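Local coordinates for peptidase M3B, oligoendopeptidase F (Enterococcus faecium, PDB 2QR4), which probably hydrolyses short peptides as a zinc-dependent metallopeptidase of the M3 family, at residues Met371-Ser374 with Val375-Phe379; Leu395-Ile398 with Ala399-Asn403; Leu407-Tyr410 with Leu411-Glu415. All coordinates share one frame; numbering follows the deposited sequence.

Interaction 1 (Met371-Ser374 with Val375-Phe379); sequences MGHS and VHSYF
Ser-377 turns its hydroxyl back over one helical turn onto the carbonyl of His-373 and obliquely against that residue's imidazole. Its OG lies anti to its own carbonyl carbon (chi1 -69°), beside the backbone N, and from there it donates to His-373 O at 2.9 Å. The Ser-377 amide N donates to the same His-373 O at 2.8 Å, from the other face of the carbonyl plane. Two donors of one residue thus grip a single oxygen, and a serine suits the place because its short hydroxyl can double the ordinary helical bond. On the ring, His-373 CD2 is 3.4 Å from Ser-377 OG; the His-373 side chain also touches Ser-400 of helix 394-414.

Met-371, Gly-372 and His-373 complete the HExxH signature of the M3 peptidases, whose two histidines, in relatives, bind the catalytic zinc. The helix carrying it is regular here: Val-375 N reaches Met-371 O at 2.8 Å and His-376 N reaches Gly-372 O at 3.1 Å. Gly-372 is buried and has no side chain, which leaves room for the side chain of Asn-403 from helix 394-414 against its CA. Met-371, present as selenomethionine, leads away from Val-375 toward Ala-305 and Leu-306. Val-375 instead keeps its branch close to the backbone, CG2 resting 3.6 Å from Met-371 O, a compact shape that fits its buried position.

His-376 CB lies near Gly-372 O, but its ring, CG anti to the backbone N (chi1 -175°), leads away to touch Ala-396 and Ala-399 of helix 394-414 and Tyr-533. Further along, Tyr-378 N donates to Ser-374 O at 3.2 Å.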
loop_
_atom_site.group_PDB
_atom_site.type_symbol
_atom_site.label_atom_id
_atom_site.label_comp_id
_atom_site.label_asym_id
_atom_site.label_seq_id
_atom_site.Cartn_x
_atom_site.Cartn_y
_atom_site.Cartn_z
HETATM N N MSE A 371 -7.997 13.173 37.690
HETATM C CA MSE A 371 -7.980 12.496 38.980
HETATM C C MSE A 371 -8.356 11.034 38.795
HETATM O O MSE A 371 -7.773 10.150 39.414
HETATM C CB MSE A 371 -8.949 13.162 39.953
HETATM C CG MSE A 371 -8.742 14.659 40.094
HETATM SE SE MSE A 371 -9.975 15.495 41.354
HETATM C CE MSE A 371 -9.119 14.926 43.025
ATOM N N GLY A 372 -9.331 10.791 37.927
ATOM C CA GLY A 372 -9.792 9.441 37.644
ATOM C C GLY A 372 -8.707 8.558 37.069
ATOM O O GLY A 372 -8.523 7.429 37.517
ATOM N N HIS A 373 -7.995 9.069 36.069
ATOM C CA HIS A 373 -6.889 8.340 35.463
ATOM C C HIS A 373 -5.766 8.184 36.483
ATOM O O HIS A 373 -5.065 7.165 36.514
ATOM C CB HIS A 373 -6.389 9.069 34.207
ATOM C CG HIS A 373 -4.896 9.145 34.102
ATOM N ND1 HIS A 373 -4.171 10.220 34.573
ATOM C CD2 HIS A 373 -3.991 8.279 33.586
ATOM C CE1 HIS A 373 -2.885 10.013 34.352
ATOM N NE2 HIS A 373 -2.749 8.843 33.755
ATOM N N SER A 374 -5.620 9.201 37.328
ATOM C CA SER A 374 -4.578 9.228 38.343
ATOM C C SER A 374 -4.792 8.156 39.413
ATOM O O SER A 374 -3.833 7.529 39.868
ATOM C CB SER A 374 -4.494 10.616 38.970
ATOM O OG SER A 374 -3.469 10.674 39.937
ATOM N N VAL A 375 -6.047 7.938 39.803
ATOM C CA VAL A 375 -6.364 6.902 40.791
ATOM C C VAL A 375 -6.283 5.501 40.183
ATOM O O VAL A 375 -5.860 4.552 40.843
ATOM C CB VAL A 375 -7.745 7.115 41.443
ATOM C CG1 VAL A 375 -8.211 5.841 42.131
ATOM C CG2 VAL A 375 -7.695 8.276 42.435
ATOM N N HIS A 376 -6.677 5.380 38.920
ATOM C CA HIS A 376 -6.532 4.121 38.198
ATOM C C HIS A 376 -5.060 3.760 37.986
ATOM O O HIS A 376 -4.695 2.587 38.048
ATOM C CB HIS A 376 -7.262 4.191 36.853
ATOM C CG HIS A 376 -7.273 2.897 36.097
ATOM N ND1 HIS A 376 -6.266 2.533 35.226
ATOM C CD2 HIS A 376 -8.174 1.886 36.072
ATOM C CE1 HIS A 376 -6.545 1.353 34.703
ATOM N NE2 HIS A 376 -7.697 0.938 35.200
ATOM N N SER A 377 -4.221 4.767 37.736
ATOM C CA SER A 377 -2.776 4.559 37.560
ATOM C C SER A 377 -2.139 4.043 38.843
ATOM O O SER A 377 -1.197 3.256 38.810
ATOM C CB SER A 377 -2.075 5.858 37.141
ATOM O OG SER A 377 -2.433 6.251 35.828
ATOM N N TYR A 378 -2.666 4.503 39.971
ATOM C CA TYR A 378 -2.159 4.138 41.285
ATOM C C TYR A 378 -2.182 2.623 41.501
ATOM O O TYR A 378 -1.375 2.089 42.264
ATOM C CB TYR A 378 -2.978 4.860 42.363
ATOM C CG TYR A 378 -2.413 4.777 43.763
ATOM C CD1 TYR A 378 -1.371 5.606 44.165
ATOM C CD2 TYR A 378 -2.932 3.882 44.691
ATOM C CE1 TYR A 378 -0.854 5.534 45.447
ATOM C CE2 TYR A 378 -2.420 3.803 45.976
ATOM C CZ TYR A 378 -1.384 4.632 46.347
ATOM O OH TYR A 378 -0.881 4.558 47.621
ATOM N N PHE A 379 -3.090 1.930 40.816
ATOM C CA PHE A 379 -3.248 0.486 41.007
ATOM C C PHE A 379 -2.578 -0.366 39.932
ATOM O O PHE A 379 -2.323 -1.551 40.151
ATOM C CB PHE A 379 -4.725 0.109 41.127
ATOM C CG PHE A 379 -5.372 0.590 42.396
ATOM C CD1 PHE A 379 -5.013 0.046 43.622
ATOM C CD2 PHE A 379 -6.342 1.582 42.365
ATOM C CE1 PHE A 379 -5.607 0.488 44.797
ATOM C CE2 PHE A 379 -6.942 2.029 43.534
ATOM C CZ PHE A 379 -6.573 1.479 44.753
#

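Interaction 2 (Leu395-Ile398 with Ala399-Asn403); sequences LAEI and ASTTN
Ile-398 lies against Thr-402 one turn on: its CG2 is 3.6 Å from Thr-402 OG1, while Thr-402 N donates to Ile-398 O at 2.9 Å. Thr-402 OG1 is modelled only 2.5 Å from the same Ile-398 O, across the carbonyl plane from the amide; the bond is plausible, its length doubtful. The branched apolar chain of Ile-398 fills a place lined by the apolar and aromatic side chains of Leu-515, Met-546 and Tyr-533.

Glu-397 repeats the pattern with Thr-401. Its carbonyl O takes a nearly straight bond from Thr-401 N (3.0 Å, 172° at the hydrogen) and a second, from above the carbonyl plane, from Thr-401 OG1 at 2.9 Å. A chi1 of -48° sets that hydroxyl beside its own backbone N, where it can reach back.

Ala-399 makes a weak bond from its N to Ala-396 O, and its methyl is small enough to admit His-376 and Tyr-533. Ser-400 OG bonds to His-369 O, joining the two helices. The Glu-397 side chain touches His-369, the first histidine of HExxH, consistent with the zinc site of gluzincins, where a glutamate on the helix after HExxH supplies the third protein ligand.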
loop_
_atom_site.group_PDB
_atom_site.type_symbol
_atom_site.label_atom_id
_atom_site.label_comp_id
_atom_site.label_asym_id
_atom_site.label_seq_id
_atom_site.Cartn_x
_atom_site.Cartn_y
_atom_site.Cartn_z
ATOM N N LEU A 395 -10.085 0.505 29.417
ATOM C CA LEU A 395 -10.376 0.175 30.800
ATOM C C LEU A 395 -9.996 1.341 31.708
ATOM O O LEU A 395 -10.645 1.587 32.725
ATOM C CB LEU A 395 -9.611 -1.092 31.192
ATOM C CG LEU A 395 -10.313 -2.180 32.000
ATOM C CD1 LEU A 395 -11.838 -2.094 31.897
ATOM C CD2 LEU A 395 -9.808 -3.533 31.542
ATOM N N ALA A 396 -8.951 2.069 31.323
ATOM C CA ALA A 396 -8.503 3.234 32.081
ATOM C C ALA A 396 -9.356 4.462 31.770
ATOM O O ALA A 396 -9.497 5.359 32.608
ATOM C CB ALA A 396 -7.031 3.520 31.805
ATOM N N GLU A 397 -9.919 4.490 30.564
ATOM C CA GLU A 397 -10.781 5.583 30.131
ATOM C C GLU A 397 -12.090 5.600 30.911
ATOM O O GLU A 397 -12.702 6.649 31.100
ATOM C CB GLU A 397 -11.081 5.448 28.638
ATOM C CG GLU A 397 -11.443 6.755 27.964
ATOM C CD GLU A 397 -10.315 7.768 28.025
ATOM O OE1 GLU A 397 -9.183 7.385 28.390
ATOM O OE2 GLU A 397 -10.558 8.949 27.707
ATOM N N ILE A 398 -12.514 4.425 31.356
ATOM C CA ILE A 398 -13.729 4.286 32.143
ATOM C C ILE A 398 -13.615 5.014 33.473
ATOM O O ILE A 398 -14.569 5.656 33.910
ATOM C CB ILE A 398 -14.063 2.806 32.404
ATOM C CG1 ILE A 398 -14.707 2.189 31.168
ATOM C CG2 ILE A 398 -15.000 2.667 33.585
ATOM C CD1 ILE A 398 -14.653 0.682 31.158
ATOM N N ALA A 399 -12.452 4.923 34.111
ATOM C CA ALA A 399 -12.258 5.527 35.432
ATOM C C ALA A 399 -12.302 7.044 35.344
ATOM O O ALA A 399 -12.577 7.727 36.325
ATOM C CB ALA A 399 -10.950 5.073 36.048
ATOM N N SER A 400 -12.036 7.551 34.148
ATOM C CA SER A 400 -12.040 8.971 33.875
ATOM C C SER A 400 -13.446 9.457 33.569
ATOM O O SER A 400 -13.925 10.422 34.165
ATOM C CB SER A 400 -11.122 9.267 32.684
ATOM O OG SER A 400 -9.763 9.218 33.086
ATOM N N THR A 401 -14.096 8.783 32.628
ATOM C CA THR A 401 -15.449 9.132 32.211
ATOM C C THR A 401 -16.427 8.979 33.374
ATOM O O THR A 401 -17.341 9.781 33.521
ATOM C CB THR A 401 -15.884 8.260 31.027
ATOM O OG1 THR A 401 -14.838 8.252 30.053
ATOM C CG2 THR A 401 -17.173 8.775 30.374
ATOM N N THR A 402 -16.220 7.965 34.211
ATOM C CA THR A 402 -17.106 7.731 35.335
ATOM C C THR A 402 -17.067 8.950 36.233
ATOM O O THR A 402 -18.108 9.425 36.695
ATOM C CB THR A 402 -16.691 6.482 36.139
ATOM O OG1 THR A 402 -16.656 5.348 35.274
ATOM C CG2 THR A 402 -17.677 6.197 37.262
ATOM N N ASN A 403 -15.861 9.456 36.479
ATOM C CA ASN A 403 -15.674 10.649 37.303
ATOM C C ASN A 403 -16.391 11.879 36.729
ATOM O O ASN A 403 -17.066 12.603 37.450
ATOM C CB ASN A 403 -14.181 10.922 37.503
ATOM C CG ASN A 403 -13.567 10.053 38.601
ATOM O OD1 ASN A 403 -14.239 9.218 39.201
ATOM N ND2 ASN A 403 -12.288 10.264 38.875
#

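Interaction 3 (Leu407-Tyr410 with Leu411-Glu415); sequences LTEY and LLETE
The C-terminal part of helix 394-414 brings Tyr-410 under Thr-414 and Glu-409 against Glu-413. Thr-414 CG2 stands over one face of the Tyr-410 ring, 4.1 Å from its centroid and 27° off the ring normal, a CH-pi contact. With CG anti to the backbone N, beside the carbonyl carbon (chi1 174°), the ring lies with one face under the Thr-414 methyl. Thr-414 also binds through its other branch: OG1 donates to Tyr-410 O at 3.1 Å. A threonine serves both ends here, methyl to the ring and hydroxyl to a carbonyl.

Leucines and a threonine methyl make the apolar side of the turn. Leu-411 CG approaches Leu-407 CD1 to 3.9 Å, and both leucines pack on Phe-365 of helix 361-379. Thr-408 and Leu-412 run alongside each other in one direction, with CG2 of the threonine 3.7 Å from CD2 of the leucine; both also touch Val-424 and Arg-569. The hydroxyl of Thr-408 is turned back to Glu-404 O, leaving its methyl for the leucine. Beneath them the backbone is ordinary helix, with Leu-412 N to Thr-408 O at 3.0 Å.

The two glutamates meet at the surface. Glu-409 is bent at chi2, whereas Glu-413 is extended beyond CG, and their carboxylate planes stand 73° apart. Glu-409 OE2 and Glu-413 OE1 are 2.5 Å apart, while Glu-409 OE1 forms a salt bridge with Arg-569. Two carboxylates so close would repel if both were charged, so one of the pair probably holds a proton, shifted in ionisation by its neighbour, with the arginine likely favouring the charged form of Glu-409.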
loop_
_atom_site.group_PDB
_atom_site.type_symbol
_atom_site.label_atom_id
_atom_site.label_comp_id
_atom_site.label_asym_id
_atom_site.label_seq_id
_atom_site.Cartn_x
_atom_site.Cartn_y
_atom_site.Cartn_z
ATOM N N LEU A 407 -19.375 14.160 38.320
ATOM C CA LEU A 407 -19.360 15.627 38.424
ATOM C C LEU A 407 -20.547 16.273 37.707
ATOM O O LEU A 407 -21.135 17.231 38.211
ATOM C CB LEU A 407 -18.060 16.212 37.874
ATOM C CG LEU A 407 -18.162 17.708 37.564
ATOM C CD1 LEU A 407 -18.082 18.538 38.846
ATOM C CD2 LEU A 407 -17.100 18.130 36.574
ATOM N N THR A 408 -20.895 15.756 36.531
ATOM C CA THR A 408 -22.086 16.237 35.831
ATOM C C THR A 408 -23.340 16.110 36.689
ATOM O O THR A 408 -24.091 17.068 36.853
ATOM C CB THR A 408 -22.331 15.478 34.540
ATOM O OG1 THR A 408 -21.228 15.692 33.651
ATOM C CG2 THR A 408 -23.633 15.953 33.894
ATOM N N GLU A 409 -23.567 14.926 37.239
ATOM C CA GLU A 409 -24.725 14.724 38.086
ATOM C C GLU A 409 -24.680 15.675 39.265
ATOM O O GLU A 409 -25.693 16.284 39.617
ATOM C CB GLU A 409 -24.808 13.276 38.584
ATOM C CG GLU A 409 -25.990 13.001 39.524
ATOM C CD GLU A 409 -27.337 13.230 38.844
ATOM O OE1 GLU A 409 -27.421 13.060 37.614
ATOM O OE2 GLU A 409 -28.314 13.579 39.534
ATOM N N TYR A 410 -23.511 15.801 39.888
ATOM C CA TYR A 410 -23.396 16.678 41.058
ATOM C C TYR A 410 -23.796 18.123 40.726
ATOM O O TYR A 410 -24.499 18.766 41.503
ATOM C CB TYR A 410 -21.985 16.637 41.657
ATOM C CG TYR A 410 -21.795 17.634 42.768
ATOM C CD1 TYR A 410 -22.395 17.441 43.999
ATOM C CD2 TYR A 410 -21.036 18.779 42.581
ATOM C CE1 TYR A 410 -22.240 18.353 45.011
ATOM C CE2 TYR A 410 -20.880 19.693 43.583
ATOM C CZ TYR A 410 -21.487 19.481 44.799
ATOM O OH TYR A 410 -21.332 20.395 45.825
ATOM N N LEU A 411 -23.338 18.620 39.578
ATOM C CA LEU A 411 -23.643 19.979 39.131
ATOM C C LEU A 411 -25.152 20.148 38.932
ATOM O O LEU A 411 -25.741 21.122 39.388
ATOM C CB LEU A 411 -22.882 20.311 37.822
ATOM C CG LEU A 411 -21.360 20.531 37.928
ATOM C CD1 LEU A 411 -20.692 20.719 36.566
ATOM C CD2 LEU A 411 -21.016 21.705 38.844
ATOM N N LEU A 412 -25.764 19.180 38.256
ATOM C CA LEU A 412 -27.200 19.187 37.963
ATOM C C LEU A 412 -28.055 19.067 39.217
ATOM O O LEU A 412 -29.244 19.406 39.203
ATOM C CB LEU A 412 -27.545 18.059 36.986
ATOM C CG LEU A 412 -27.585 18.296 35.456
ATOM C CD1 LEU A 412 -26.898 19.555 34.973
ATOM C CD2 LEU A 412 -27.115 17.086 34.670
ATOM N N GLU A 413 -27.466 18.587 40.310
ATOM C CA GLU A 413 -28.215 18.538 41.564
ATOM C C GLU A 413 -27.989 19.781 42.418
ATOM O O GLU A 413 -28.649 19.945 43.431
ATOM C CB GLU A 413 -27.899 17.277 42.377
ATOM C CG GLU A 413 -28.112 15.972 41.622
ATOM C CD GLU A 413 -27.807 14.733 42.471
ATOM O OE1 GLU A 413 -27.955 13.599 41.967
ATOM O OE2 GLU A 413 -27.423 14.889 43.645
ATOM N N THR A 414 -27.065 20.657 42.028
ATOM C CA THR A 414 -26.763 21.830 42.882
ATOM C C THR A 414 -26.908 23.182 42.195
ATOM O O THR A 414 -27.237 24.161 42.834
ATOM C CB THR A 414 -25.344 21.776 43.479
ATOM O OG1 THR A 414 -24.379 21.710 42.415
ATOM C CG2 THR A 414 -25.192 20.579 44.408
ATOM N N GLU A 415 -26.634 23.234 40.900
ATOM C CA GLU A 415 -26.730 24.473 40.139
ATOM C C GLU A 415 -28.171 24.910 39.941
ATOM O O GLU A 415 -29.023 24.120 39.543
ATOM C CB GLU A 415 -26.057 24.299 38.776
ATOM C CG GLU A 415 -24.559 24.150 38.891
ATOM C CD GLU A 415 -23.932 25.292 39.677
ATOM O OE1 GLU A 415 -24.532 26.396 39.723
ATOM O OE2 GLU A 415 -22.841 25.084 40.248
#

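Overall arrangement
Along the chain the three contacts come in series, each within one helix; none closes a long loop, nests in another or crosses it. Interaction 1 lies in the C-terminal part of helix 361-379. After a mostly unmodelled connection, helix 394-414 runs back obliquely against it, carrying interaction 2 near its start and interaction 3 at its end. Interactions 1 and 2, with centres about 9 Å apart, touch directly, pairing the HExxH helix with the one bearing Glu-397. Interaction 3 lies about 18 Å from interaction 2, centre to centre, and joins the far end of that helix to helices 302-308, 418-454 and 557-579 and back to helix 361-379.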